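Long-range contacts in acetyltransferase PA1377 (Pseudomonas aeruginosa, PDB 2VI7), which belongs to the GNAT (GCN5-related) family and probably acts as an N-acetyltransferase, although its acceptor substrate is not established: residues E11-R16 with I60-H65; G71-E76 with G108-I113. All coordinates share one frame; numbering follows the deposited sequence. Where two conformers were deposited one is given.

Interaction 1: E11-R16 with I60-H65; sequences ERYSER and ILVALH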
ATOM      1  N   GLU A  11      19.176 -13.138 -11.123  1.00 41.36           N
ATOM      2  CA  GLU A  11      18.296 -13.824 -12.046  1.00 41.99           C
ATOM      3  C   GLU A  11      16.849 -13.606 -11.674  1.00 40.26           C
ATOM      4  O   GLU A  11      16.535 -13.337 -10.521  1.00 39.42           O
ATOM      5  CB  GLU A  11      18.625 -15.320 -12.064  1.00 45.61           C
ATOM      6  CG  GLU A  11      19.840 -15.656 -12.924  1.00 50.63           C
ATOM      7  CD  GLU A  11      20.189 -17.141 -12.900  1.00 55.03           C
ATOM      8  OE1 GLU A  11      19.246 -17.965 -12.751  1.00 57.07           O
ATOM      9  OE2 GLU A  11      21.395 -17.463 -13.042  1.00 55.93           O
ATOM     10  N   ARG A  12      15.982 -13.699 -12.672  1.00 39.83           N
ATOM     11  CA  ARG A  12      14.557 -13.536 -12.460  1.00 41.82           C
ATOM     12  C   ARG A  12      14.026 -14.711 -11.635  1.00 42.62           C
ATOM     13  O   ARG A  12      14.271 -15.885 -11.944  1.00 42.35           O
ATOM     14  CB  ARG A  12      13.829 -13.457 -13.808  1.00 42.03           C
ATOM     15  CG  ARG A  12      12.315 -13.311 -13.738  1.00 43.32           C
ATOM     16  CD  ARG A  12      11.892 -11.970 -13.163  1.00 46.09           C
ATOM     17  NE  ARG A  12      10.437 -11.825 -13.160  1.00 50.02           N
ATOM     18  CZ  ARG A  12       9.726 -11.282 -14.149  1.00 51.46           C
ATOM     19  NH1 ARG A  12      10.330 -10.819 -15.236  1.00 53.12           N
ATOM     20  NH2 ARG A  12       8.405 -11.199 -14.049  1.00 52.32           N
ATOM     21  N   TYR A  13      13.304 -14.380 -10.573  1.00 43.21           N
ATOM     22  CA  TYR A  13      12.739 -15.396  -9.701  1.00 44.23           C
ATOM     23  C   TYR A  13      11.733 -16.268 -10.448  1.00 45.25           C
ATOM     24  O   TYR A  13      10.695 -15.783 -10.923  1.00 44.77           O
ATOM     25  CB  TYR A  13      12.058 -14.741  -8.495  1.00 43.54           C
ATOM     26  CG  TYR A  13      11.285 -15.710  -7.621  1.00 42.34           C
ATOM     27  CD1 TYR A  13      11.921 -16.779  -6.990  1.00 42.52           C
ATOM     28  CD2 TYR A  13       9.919 -15.543  -7.411  1.00 42.16           C
ATOM     29  CE1 TYR A  13      11.211 -17.653  -6.165  1.00 42.59           C
ATOM     30  CE2 TYR A  13       9.203 -16.407  -6.590  1.00 42.83           C
ATOM     31  CZ  TYR A  13       9.850 -17.459  -5.968  1.00 42.07           C
ATOM     32  OH  TYR A  13       9.134 -18.299  -5.142  1.00 44.31           O
ATOM     33  N   SER A  14      12.055 -17.558 -10.540  1.00 45.68           N
ATOM     34  CA  SER A  14      11.195 -18.536 -11.196  1.00 46.30           C
ATOM     35  C   SER A  14      11.144 -19.823 -10.370  1.00 46.59           C
ATOM     36  O   SER A  14      11.874 -19.967  -9.386  1.00 46.00           O
ATOM     37  CB  SER A  14      11.695 -18.826 -12.619  1.00 45.38           C
ATOM     38  OG  SER A  14      13.065 -19.182 -12.631  1.00 46.42           O
ATOM     39  N   GLU A  15      10.278 -20.750 -10.784  1.00 47.28           N
ATOM     40  CA  GLU A  15      10.098 -22.015 -10.083  1.00 46.93           C
ATOM     41  C   GLU A  15      11.372 -22.698  -9.628  1.00 46.31           C
ATOM     42  O   GLU A  15      11.430 -23.278  -8.536  1.00 46.62           O
ATOM     43  N   ARG A  16      12.399 -22.621 -10.468  0.50 45.57           N
ATOM     44  CA  ARG A  16      13.685 -23.230 -10.165  0.50 45.43           C
ATOM     45  C   ARG A  16      14.246 -22.737  -8.837  0.50 45.78           C
ATOM     46  O   ARG A  16      14.982 -23.454  -8.165  0.50 45.65           O
ATOM     47  CB  ARG A  16      14.705 -22.899 -11.255  0.50 44.08           C
ATOM     48  CG  ARG A  16      14.117 -22.565 -12.625  0.50 43.31           C
ATOM     49  CD  ARG A  16      15.054 -21.636 -13.384  0.50 40.73           C
ATOM     50  NE  ARG A  16      16.384 -21.681 -12.786  0.50 39.93           N
ATOM     51  CZ  ARG A  16      17.415 -20.937 -13.169  0.50 39.21           C
ATOM     52  NH1 ARG A  16      17.286 -20.071 -14.164  0.50 39.06           N
ATOM     53  NH2 ARG A  16      18.576 -21.057 -12.545  0.50 38.28           N
ATOM     54  N   ILE A  60      10.797  -9.637  -9.858  1.00 32.77           N
ATOM     55  CA  ILE A  60      11.392 -10.194  -8.659  1.00 32.03           C
ATOM     56  C   ILE A  60      12.731 -10.802  -9.037  1.00 31.16           C
ATOM     57  O   ILE A  60      12.831 -11.596  -9.975  1.00 30.06           O
ATOM     58  CB  ILE A  60      10.478 -11.263  -8.014  1.00 32.25           C
ATOM     59  CG1 ILE A  60       9.131 -10.634  -7.652  1.00 30.22           C
ATOM     60  CG2 ILE A  60      11.127 -11.816  -6.746  1.00 30.61           C
ATOM     61  CD1 ILE A  60       8.090 -11.640  -7.309  1.00 30.33           C
ATOM     62  N   LEU A  61      13.768 -10.397  -8.312  1.00 30.70           N
ATOM     63  CA  LEU A  61      15.111 -10.893  -8.553  1.00 30.04           C
ATOM     64  C   LEU A  61      15.629 -11.676  -7.359  1.00 30.89           C
ATOM     65  O   LEU A  61      15.224 -11.453  -6.217  1.00 31.00           O
ATOM     66  CB  LEU A  61      16.076  -9.737  -8.826  1.00 28.32           C
ATOM     67  CG  LEU A  61      15.922  -8.909 -10.100  1.00 27.18           C
ATOM     68  CD1 LEU A  61      16.958  -7.796 -10.074  1.00 26.38           C
ATOM     69  CD2 LEU A  61      16.096  -9.790 -11.333  1.00 26.46           C
ATOM     70  N   VAL A  62      16.528 -12.604  -7.645  1.00 31.51           N
ATOM     71  CA  VAL A  62      17.157 -13.404  -6.618  1.00 31.64           C
ATOM     72  C   VAL A  62      18.636 -13.276  -6.881  1.00 31.73           C
ATOM     73  O   VAL A  62      19.057 -13.291  -8.035  1.00 31.86           O
ATOM     74  CB  VAL A  62      16.758 -14.887  -6.707  1.00 32.27           C
ATOM     75  CG1 VAL A  62      15.384 -15.081  -6.106  1.00 31.93           C
ATOM     76  CG2 VAL A  62      16.777 -15.347  -8.160  1.00 33.28           C
ATOM     77  N   ALA A  63      19.413 -13.110  -5.818  1.00 32.19           N
ATOM     78  CA  ALA A  63      20.854 -12.999  -5.935  1.00 33.44           C
ATOM     79  C   ALA A  63      21.366 -14.393  -5.649  1.00 35.29           C
ATOM     80  O   ALA A  63      20.993 -14.993  -4.647  1.00 35.02           O
ATOM     81  CB  ALA A  63      21.385 -12.025  -4.912  1.00 33.10           C
ATOM     82  N   LEU A  64      22.217 -14.904  -6.532  1.00 38.68           N
ATOM     83  CA  LEU A  64      22.762 -16.253  -6.394  1.00 41.23           C
ATOM     84  C   LEU A  64      24.283 -16.313  -6.289  1.00 44.26           C
ATOM     85  O   LEU A  64      25.009 -15.531  -6.906  1.00 43.89           O
ATOM     86  CB  LEU A  64      22.341 -17.104  -7.595  1.00 38.60           C
ATOM     87  CG  LEU A  64      20.860 -17.214  -7.924  1.00 38.10           C
ATOM     88  CD1 LEU A  64      20.691 -17.780  -9.309  1.00 38.74           C
ATOM     89  CD2 LEU A  64      20.181 -18.093  -6.912  1.00 38.99           C
ATOM     90  N   HIS A  65      24.753 -17.260  -5.493  1.00 47.88           N
ATOM     91  CA  HIS A  65      26.178 -17.504  -5.337  1.00 52.37           C
ATOM     92  C   HIS A  65      26.307 -19.018  -5.365  1.00 53.89           C
ATOM     93  O   HIS A  65      25.748 -19.702  -4.505  1.00 54.74           O
ATOM     94  CB  HIS A  65      26.712 -16.996  -4.008  1.00 54.15           C
ATOM     95  CG  HIS A  65      28.149 -17.342  -3.790  1.00 56.29           C
ATOM     96  ND1 HIS A  65      29.154 -16.846  -4.591  1.00 56.94           N
ATOM     97  CD2 HIS A  65      28.748 -18.170  -2.899  1.00 56.44           C
ATOM     98  CE1 HIS A  65      30.311 -17.353  -4.205  1.00 57.52           C
ATOM     99  NE2 HIS A  65      30.093 -18.161  -3.183  1.00 56.97           N
TER

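Interaction 2: G71-E76 with G108-I113; sequences GSASLE and GELLDI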
ATOM      1  N   GLY A  71      19.946 -13.775  -1.544  1.00 34.22           N
ATOM      2  CA  GLY A  71      19.283 -12.489  -1.481  1.00 32.44           C
ATOM      3  C   GLY A  71      18.145 -12.334  -2.461  1.00 31.49           C
ATOM      4  O   GLY A  71      18.039 -13.069  -3.437  1.00 31.06           O
ATOM      5  N   SER A  72      17.287 -11.358  -2.208  1.00 30.97           N
ATOM      6  CA  SER A  72      16.154 -11.135  -3.082  1.00 30.60           C
ATOM      7  C   SER A  72      15.581  -9.737  -2.912  1.00 30.41           C
ATOM      8  O   SER A  72      15.782  -9.096  -1.880  1.00 30.85           O
ATOM      9  CB  SER A  72      15.083 -12.173  -2.787  1.00 30.36           C
ATOM     10  OG  SER A  72      13.993 -12.011  -3.663  1.00 33.84           O
ATOM     11  N   ALA A  73      14.877  -9.268  -3.938  1.00 30.38           N
ATOM     12  CA  ALA A  73      14.249  -7.945  -3.933  1.00 28.94           C
ATOM     13  C   ALA A  73      13.267  -7.882  -5.097  1.00 27.78           C
ATOM     14  O   ALA A  73      13.453  -8.553  -6.105  1.00 27.48           O
ATOM     15  CB  ALA A  73      15.308  -6.850  -4.069  1.00 27.87           C
ATOM     16  N   SER A  74      12.220  -7.081  -4.953  1.00 27.11           N
ATOM     17  CA  SER A  74      11.221  -6.971  -5.998  1.00 28.06           C
ATOM     18  C   SER A  74      10.783  -5.536  -6.259  1.00 28.07           C
ATOM     19  O   SER A  74      10.746  -4.706  -5.349  1.00 28.12           O
ATOM     20  CB  SER A  74       9.995  -7.803  -5.631  1.00 29.56           C
ATOM     21  OG  SER A  74       9.376  -7.277  -4.468  1.00 33.34           O
ATOM     22  N   LEU A  75      10.459  -5.265  -7.520  1.00 27.84           N
ATOM     23  CA  LEU A  75       9.991  -3.956  -7.966  1.00 26.55           C
ATOM     24  C   LEU A  75       8.635  -4.175  -8.619  1.00 27.19           C
ATOM     25  O   LEU A  75       8.494  -5.036  -9.483  1.00 27.33           O
ATOM     26  CB  LEU A  75      10.956  -3.356  -8.996  1.00 25.62           C
ATOM     27  CG  LEU A  75      10.489  -2.074  -9.709  1.00 24.89           C
ATOM     28  CD1 LEU A  75      10.270  -0.953  -8.689  1.00 24.01           C
ATOM     29  CD2 LEU A  75      11.516  -1.654 -10.745  1.00 22.30           C
ATOM     30  N   GLU A  76       7.637  -3.412  -8.192  1.00 28.38           N
ATOM     31  CA  GLU A  76       6.300  -3.529  -8.757  1.00 29.74           C
ATOM     32  C   GLU A  76       5.675  -2.179  -9.112  1.00 28.99           C
ATOM     33  O   GLU A  76       5.417  -1.336  -8.247  1.00 29.22           O
ATOM     34  CB  GLU A  76       5.376  -4.298  -7.802  1.00 32.09           C
ATOM     35  CG  GLU A  76       3.914  -4.249  -8.216  1.00 37.60           C
ATOM     36  CD  GLU A  76       3.026  -5.109  -7.347  1.00 41.68           C
ATOM     37  OE1 GLU A  76       3.395  -5.352  -6.181  1.00 44.02           O
ATOM     38  OE2 GLU A  76       1.948  -5.529  -7.824  1.00 44.23           O
ATOM     39  N   GLY A 108      20.601  -1.729  -7.049  1.00 26.47           N
ATOM     40  CA  GLY A 108      21.095  -1.001  -8.195  1.00 27.29           C
ATOM     41  C   GLY A 108      20.461  -1.513  -9.472  1.00 29.50           C
ATOM     42  O   GLY A 108      20.126  -0.741 -10.367  1.00 31.02           O
ATOM     43  N   GLU A 109      20.269  -2.825  -9.546  1.00 30.17           N
ATOM     44  CA  GLU A 109      19.690  -3.450 -10.724  1.00 30.29           C
ATOM     45  C   GLU A 109      18.188  -3.209 -10.861  1.00 29.20           C
ATOM     46  O   GLU A 109      17.691  -3.075 -11.974  1.00 29.40           O
ATOM     47  CB  GLU A 109      19.977  -4.951 -10.711  1.00 33.67           C
ATOM     48  CG  GLU A 109      19.703  -5.649 -12.035  1.00 39.01           C
ATOM     49  CD  GLU A 109      20.891  -5.582 -12.983  1.00 42.21           C
ATOM     50  OE1 GLU A 109      21.857  -4.846 -12.676  1.00 42.66           O
ATOM     51  OE2 GLU A 109      20.846  -6.267 -14.027  1.00 44.06           O
ATOM     52  N   LEU A 110      17.459  -3.171  -9.748  1.00 27.93           N
ATOM     53  CA  LEU A 110      16.021  -2.909  -9.806  1.00 25.85           C
ATOM     54  C   LEU A 110      15.799  -1.467 -10.250  1.00 25.42           C
ATOM     55  O   LEU A 110      14.837  -1.168 -10.961  1.00 25.56           O
ATOM     56  CB  LEU A 110      15.363  -3.103  -8.437  1.00 26.77           C
ATOM     57  CG  LEU A 110      15.206  -4.493  -7.822  1.00 26.78           C
ATOM     58  CD1 LEU A 110      14.476  -4.362  -6.509  1.00 27.35           C
ATOM     59  CD2 LEU A 110      14.422  -5.394  -8.749  1.00 28.16           C
ATOM     60  N   LEU A 111      16.695  -0.580  -9.822  1.00 24.07           N
ATOM     61  CA  LEU A 111      16.613   0.835 -10.157  1.00 24.37           C
ATOM     62  C   LEU A 111      16.975   1.085 -11.615  1.00 26.53           C
ATOM     63  O   LEU A 111      16.523   2.063 -12.206  1.00 26.59           O
ATOM     64  CB  LEU A 111      17.526   1.642  -9.235  1.00 22.30           C
ATOM     65  CG  LEU A 111      17.095   1.614  -7.770  1.00 20.28           C
ATOM     66  CD1 LEU A 111      18.034   2.450  -6.922  1.00 19.16           C
ATOM     67  CD2 LEU A 111      15.669   2.121  -7.669  1.00 20.57           C
ATOM     68  N   ASP A 112      17.801   0.207 -12.184  1.00 28.07           N
ATOM     69  CA  ASP A 112      18.182   0.308 -13.587  1.00 28.50           C
ATOM     70  C   ASP A 112      16.922   0.004 -14.400  1.00 29.69           C
ATOM     71  O   ASP A 112      16.618   0.686 -15.382  1.00 30.59           O
ATOM     72  CB  ASP A 112      19.266  -0.719 -13.936  1.00 31.71           C
ATOM     73  CG  ASP A 112      19.588  -0.747 -15.441  1.00 35.68           C
ATOM     74  OD1 ASP A 112      19.655  -1.852 -16.034  1.00 37.27           O
ATOM     75  OD2 ASP A 112      19.772   0.339 -16.031  1.00 37.05           O
ATOM     76  N   ILE A 113      16.190  -1.024 -13.978  1.00 28.39           N
ATOM     77  CA  ILE A 113      14.956  -1.420 -14.640  1.00 28.37           C
ATOM     78  C   ILE A 113      13.903  -0.321 -14.498  1.00 28.02           C
ATOM     79  O   ILE A 113      13.193   0.004 -15.452  1.00 28.98           O
ATOM     80  CB  ILE A 113      14.380  -2.716 -14.026  1.00 28.45           C
ATOM     81  CG1 ILE A 113      15.346  -3.882 -14.238  1.00 28.77           C
ATOM     82  CG2 ILE A 113      13.016  -3.010 -14.634  1.00 28.13           C
ATOM     83  CD1 ILE A 113      15.598  -4.231 -15.691  1.00 31.36           C
TER

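Interaction 1: E11-R16 with I60-H65
E11 and V62 form an antiparallel hydrogen-bonded pair. E11 N donates to V62 O at 3.1 Å, and V62 N returns the bond to E11 O at 3.0 Å. The next rung is less regular. Y13, already past the end of its strand, gives its N-H to I60 O (2.9 Å); the N-H aims straight at the oxygen, yet the donor sits 35° above the carbonyl plane. Between these rungs R12 and L61 form the non-hydrogen-bonded pair, with diverging side chains, and L61 CA makes a CA-H...O contact with E11 O.

This is the first pairing of the GNAT fold, the N-terminal strand 8-12 laid along strand 58-65. It illustrates how an edge strand can be held mainly through its backbone while the chain just beyond its end, at Y13, meets a helix, here 18-25, whose V18 and L21 touch the Y13 side chain.

Apolar contacts lie on the face shared by Y13, I60, V62 and L64. Y13 and I60 run side by side in the same direction, Y13 CB touching I60 CG2 at 3.5 Å, and V62 CG1 reaches Y13 CD1 obliquely. V62 CG2, placed between the backbone N and the carbonyl carbon, comes within 3.1 Å of E11 O, a tight fit.

Two charged side chains contribute differently. R12 works through a methylene: CG is anti to its N (chi1 179°), and the bend at chi2 returns CD to 3.3 Å from I60 O. E11 crosses L64 at about a right angle and sets its whole carboxylate against L64 CD1 (CD 3.7 Å away), while OE1 takes a salt bridge from R16 with weak hydrogen bonds; H17 touches E11, V62 and L64 as well.

Interaction 2: G71-E76 with G108-I113
The strand segment bearing A73 and L75 and the helical turn bearing L110 run almost the same way, their directions 18° apart, with axes that approach to 8.9 Å. Contact across this gap is made by side chains meeting carbon to carbon or carbon to backbone, and it offers a compact example of how a helix is seated on a sheet: one branched residue is set between two strand residues of the same face.

L110 is that residue. With CG anti to the carbonyl carbon (chi1 -70°), both methyls come against the strand, and they divide the work. CD1 meets A73 CB at 3.6 Å and lies 3.9 Å from S74 N, so it touches both the alanine methyl and the strand backbone. CD2 faces the following inward-pointing residue, 4.0 Å from L75 CB.

L75 answers from the strand. With CG anti to its own N (chi1 171°), the side chain reaches across to the helix backbone, where CD2 lies 3.4 Å from L110 O, a van der Waals contact with the carbonyl oxygen. The same methyl meets I113 CG2 one helical turn later, more loosely at 4.4 Å. A114 of the same helix and M118, just past its end, also touch L75.

In the fold, helix 102-117 covers one face of the central strands: L110 also packs on L61 and I113 on L59, both of neighbouring strand 58-65. S72 points to the other face, where L21, L24 and Y25 of helix 18-25 meet it, so strand 68-77 is layered between two helices, with strands 58-65 and 86-95 flanking it in the sheet.

Interactions 1 and 2 are joined through the hairpin partners 58-65 and 68-77, their centres about 11 Å apart. A63 N probably bonds to G71 O (2.7 Å), and L61 O probably accepts from S72 OG at 2.9 Å. Side chains join the two contacts on both faces of the sheet: I60 CG1 packs on S74 CB (3.6 Å) on one, L61 CD1 on L110 CD2 (3.7 Å) on the other. In GNAT enzymes the turn leading into the helix equivalent to 102-117 usually cradles the acetyl-CoA pyrophosphate; interaction 2 involves the helix that follows this turn. A glycerol, probably from the crystallisation liquor, lies about 6 Å from the S74 side chain, though such molecules often mark pockets.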